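Local structure of cytochrome B5-HOST origin (4B8N) at residues Glu28-Ile33 with Lys53-Phe58. The protein binds haem in a cytochrome b5 fold and probably carries electrons between redox partners; it is encoded by a virus and probably of host origin. Residues are numbered along the deposited sequence; the frame is centred on the assembly and turned at random.
Sequences EDCWVI and KAIILF. With HEM (protoporphyrin IX containing Fe), chain E; SO4 (sulfate ion), chain F.
V32 and I55 meet through their gamma methyls, CG2 to CG2 at 3.8 Å, with the two side chains crossing at about a right angle. From the same strand, C30 brings SG to within 4.2 Å of I55 CG2; the small, weakly polar thiol suits this buried spot beside a branched chain. V32 CG2 also lies 3.8 Å from F58 O, so one methyl touches both the I55 side chain and the F58 carbonyl. I55 is two-sided: CG2, anti to the backbone N, faces the strand, while CG1 (chi1 -55°) passes over the porphyrin, 3.7 Å from HEM C2C. A beta-branched isoleucine can thus fill both directions at once. This is the cytochrome b5 fold, in which helix 52-56 packs against the antiparallel sheet and also lines the haem pocket with A54 and I55. F58 lines the pocket too, its CE1 3.8 Å from the vinyl carbon HEM CBC, and A54 O lies in plane at the ring's edge. The F58 N to I55 O hydrogen bond (2.7 Å) ties F58 back to the residue that meets the strand. Further out, strand 29-34 is held by backbone bonds from C30 to L41 and V32 to Y39, and W31, whose CB leaves the backbone away from 53-58, stacks its ring on that of H24.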
loop_
_atom_site.group_PDB
_atom_site.type_symbol
_atom_site.label_atom_id
_atom_site.label_comp_id
_atom_site.label_asym_id
_atom_site.label_seq_id
_atom_site.Cartn_x
_atom_site.Cartn_y
_atom_site.Cartn_z
ATOM N N GLU A 28 7.805 -8.723 4.557
ATOM C CA GLU A 28 9.111 -8.061 4.717
ATOM C C GLU A 28 9.322 -6.878 3.759
ATOM O O GLU A 28 10.232 -6.042 3.944
ATOM C CB GLU A 28 10.245 -9.095 4.568
ATOM C CG GLU A 28 10.235 -10.197 5.635
ATOM C CD GLU A 28 9.323 -11.394 5.328
ATOM O OE1 GLU A 28 8.566 -11.378 4.331
ATOM O OE2 GLU A 28 9.362 -12.377 6.099
ATOM N N ASP A 29 8.478 -6.792 2.736
ATOM C CA ASP A 29 8.667 -5.805 1.675
ATOM C C ASP A 29 7.328 -5.626 0.961
ATOM O O ASP A 29 7.050 -6.283 -0.048
ATOM C CB ASP A 29 9.763 -6.310 0.722
ATOM C CG ASP A 29 10.085 -5.328 -0.392
ATOM O OD1 ASP A 29 9.652 -4.151 -0.355
ATOM O OD2 ASP A 29 10.776 -5.756 -1.330
ATOM N N CYS A 30 6.496 -4.739 1.503
ATOM C CA CYS A 30 5.066 -4.712 1.192
ATOM C C CYS A 30 4.601 -3.376 0.607
ATOM O O CYS A 30 4.447 -2.388 1.335
ATOM C CB CYS A 30 4.267 -5.044 2.459
ATOM S SG CYS A 30 2.476 -5.092 2.229
ATOM N N TRP A 31 4.390 -3.342 -0.709
ATOM C CA TRP A 31 3.839 -2.147 -1.348
ATOM C C TRP A 31 2.436 -2.422 -1.723
ATOM O O TRP A 31 2.115 -3.536 -2.122
ATOM C CB TRP A 31 4.573 -1.800 -2.624
ATOM C CG TRP A 31 5.982 -1.297 -2.492
ATOM C CD1 TRP A 31 6.781 -1.239 -1.353
ATOM C CD2 TRP A 31 6.831 -0.800 -3.584
ATOM N NE1 TRP A 31 8.022 -0.726 -1.657
ATOM C CE2 TRP A 31 8.118 -0.450 -2.978
ATOM C CE3 TRP A 31 6.654 -0.606 -4.953
ATOM C CZ2 TRP A 31 9.165 0.072 -3.725
ATOM C CZ3 TRP A 31 7.725 -0.089 -5.695
ATOM C CH2 TRP A 31 8.945 0.245 -5.093
ATOM N N VAL A 32 1.586 -1.410 -1.633
ATOM C CA VAL A 32 0.170 -1.548 -1.984
ATOM C C VAL A 32 -0.256 -0.313 -2.785
ATOM O O VAL A 32 0.146 0.804 -2.445
ATOM C CB VAL A 32 -0.721 -1.708 -0.720
ATOM C CG1 VAL A 32 -2.193 -1.765 -1.084
ATOM C CG2 VAL A 32 -0.341 -2.960 0.062
ATOM N N ILE A 33 -1.045 -0.524 -3.845
ATOM C CA ILE A 33 -1.580 0.575 -4.665
ATOM C C ILE A 33 -2.981 0.916 -4.170
ATOM O O ILE A 33 -3.833 0.035 -4.056
ATOM C CB ILE A 33 -1.685 0.229 -6.180
ATOM C CG1 ILE A 33 -0.340 -0.241 -6.766
ATOM C CG2 ILE A 33 -2.219 1.442 -6.967
ATOM C CD1 ILE A 33 -0.474 -1.001 -8.091
ATOM N N LYS A 53 -2.069 -9.287 8.226
ATOM C CA LYS A 53 -2.400 -10.174 7.103
ATOM C C LYS A 53 -3.390 -9.596 6.111
ATOM O O LYS A 53 -3.259 -9.834 4.902
ATOM C CB LYS A 53 -2.873 -11.513 7.638
ATOM C CG LYS A 53 -1.771 -12.278 8.351
ATOM C CD LYS A 53 -2.276 -13.666 8.703
ATOM C CE LYS A 53 -2.017 -13.982 10.164
ATOM N NZ LYS A 53 -2.950 -13.248 11.068
ATOM N N ALA A 54 -4.360 -8.822 6.612
ATOM C CA ALA A 54 -5.313 -8.123 5.746
ATOM C C ALA A 54 -4.597 -7.290 4.689
ATOM O O ALA A 54 -5.047 -7.219 3.549
ATOM C CB ALA A 54 -6.242 -7.236 6.559
ATOM N N ILE A 55 -3.515 -6.623 5.079
ATOM C CA ILE A 55 -2.726 -5.854 4.103
ATOM C C ILE A 55 -1.787 -6.732 3.288
ATOM O O ILE A 55 -1.693 -6.559 2.061
ATOM C CB ILE A 55 -1.956 -4.680 4.752
ATOM C CG1 ILE A 55 -2.928 -3.789 5.521
ATOM C CG2 ILE A 55 -1.218 -3.863 3.678
ATOM C CD1 ILE A 55 -2.280 -2.671 6.316
ATOM N N ILE A 56 -1.091 -7.659 3.949
ATOM C CA ILE A 56 -0.156 -8.566 3.247
ATOM C C ILE A 56 -0.874 -9.299 2.090
ATOM O O ILE A 56 -0.301 -9.538 1.020
ATOM C CB ILE A 56 0.491 -9.593 4.213
ATOM C CG1 ILE A 56 1.355 -8.889 5.268
ATOM C CG2 ILE A 56 1.350 -10.580 3.442
ATOM C CD1 ILE A 56 1.599 -9.723 6.528
ATOM N N LEU A 57 -2.140 -9.632 2.313
ATOM C CA LEU A 57 -3.004 -10.209 1.274
ATOM C C LEU A 57 -2.959 -9.433 -0.032
ATOM O O LEU A 57 -3.137 -10.018 -1.102
ATOM C CB LEU A 57 -4.463 -10.229 1.727
ATOM C CG LEU A 57 -5.121 -11.500 2.242
ATOM C CD1 LEU A 57 -6.584 -11.212 2.578
ATOM C CD2 LEU A 57 -5.011 -12.608 1.206
ATOM N N PHE A 58 -2.750 -8.118 0.063
ATOM C CA PHE A 58 -2.723 -7.236 -1.106
ATOM C C PHE A 58 -1.317 -6.731 -1.453
ATOM O O PHE A 58 -1.170 -5.816 -2.276
ATOM C CB PHE A 58 -3.717 -6.074 -0.927
ATOM C CG PHE A 58 -5.156 -6.517 -0.927
ATOM C CD1 PHE A 58 -5.742 -7.039 0.219
ATOM C CD2 PHE A 58 -5.914 -6.448 -2.090
ATOM C CE1 PHE A 58 -7.054 -7.492 0.212
ATOM C CE2 PHE A 58 -7.234 -6.889 -2.106
ATOM C CZ PHE A 58 -7.807 -7.407 -0.950
HETATM C CHA HEM E . -9.358 -1.396 9.951
HETATM C CHB HEM E . -6.053 2.127 8.630
HETATM C CHC HEM E . -4.965 -0.330 4.630
HETATM C CHD HEM E . -8.174 -3.805 5.992
HETATM C C1A HEM E . -8.558 -0.199 9.877
HETATM C C2A HEM E . -8.659 0.836 10.908
HETATM C C3A HEM E . -7.704 1.861 10.509
HETATM C C4A HEM E . -7.047 1.353 9.302
HETATM C CMA HEM E . -7.407 3.136 11.234
HETATM C CAA HEM E . -9.567 0.876 12.123
HETATM C CBA HEM E . -10.755 1.799 11.830
HETATM C CGA HEM E . -11.640 1.101 10.824
HETATM O O1A HEM E . -12.313 0.080 11.178
HETATM O O2A HEM E . -11.643 1.570 9.666
HETATM C C1B HEM E . -5.458 1.753 7.380
HETATM C C2B HEM E . -4.483 2.640 6.724
HETATM C C3B HEM E . -4.187 1.871 5.532
HETATM C C4B HEM E . -5.001 0.664 5.660
HETATM C CMB HEM E . -3.957 3.964 7.186
HETATM C CAB HEM E . -3.223 2.209 4.455
HETATM C CBB HEM E . -3.637 2.364 3.230
HETATM C C1C HEM E . -5.797 -1.484 4.562
HETATM C C2C HEM E . -5.715 -2.457 3.445
HETATM C C3C HEM E . -6.660 -3.461 3.882
HETATM C C4C HEM E . -7.211 -3.070 5.207
HETATM C CMC HEM E . -4.852 -2.392 2.201
HETATM C CAC HEM E . -7.010 -4.673 3.129
HETATM C CBC HEM E . -8.125 -4.612 2.441
HETATM C C1D HEM E . -8.766 -3.481 7.250
HETATM C C2D HEM E . -9.756 -4.382 7.864
HETATM C C3D HEM E . -10.118 -3.643 9.063
HETATM C C4D HEM E . -9.272 -2.434 8.977
HETATM C CMD HEM E . -10.290 -5.728 7.396
HETATM C CAD HEM E . -11.097 -4.005 10.145
HETATM C CBD HEM E . -12.416 -3.249 9.970
HETATM C CGD HEM E . -13.346 -3.421 11.171
HETATM O O1D HEM E . -13.148 -4.342 12.002
HETATM O O2D HEM E . -14.302 -2.623 11.288
HETATM N NA HEM E . -7.672 0.178 8.785
HETATM N NB HEM E . -5.786 0.620 6.737
HETATM N NC HEM E . -6.759 -1.793 5.551
HETATM N ND HEM E . -8.498 -2.315 7.896
HETATM FE FE HEM E . -7.038 -0.938 7.304
HETATM S S SO4 F . -2.640 -10.118 12.425
HETATM O O1 SO4 F . -1.963 -11.293 13.028
HETATM O O2 SO4 F . -2.984 -10.402 10.985
HETATM O O3 SO4 F . -1.725 -8.962 12.576
HETATM O O4 SO4 F . -3.876 -9.820 13.190
#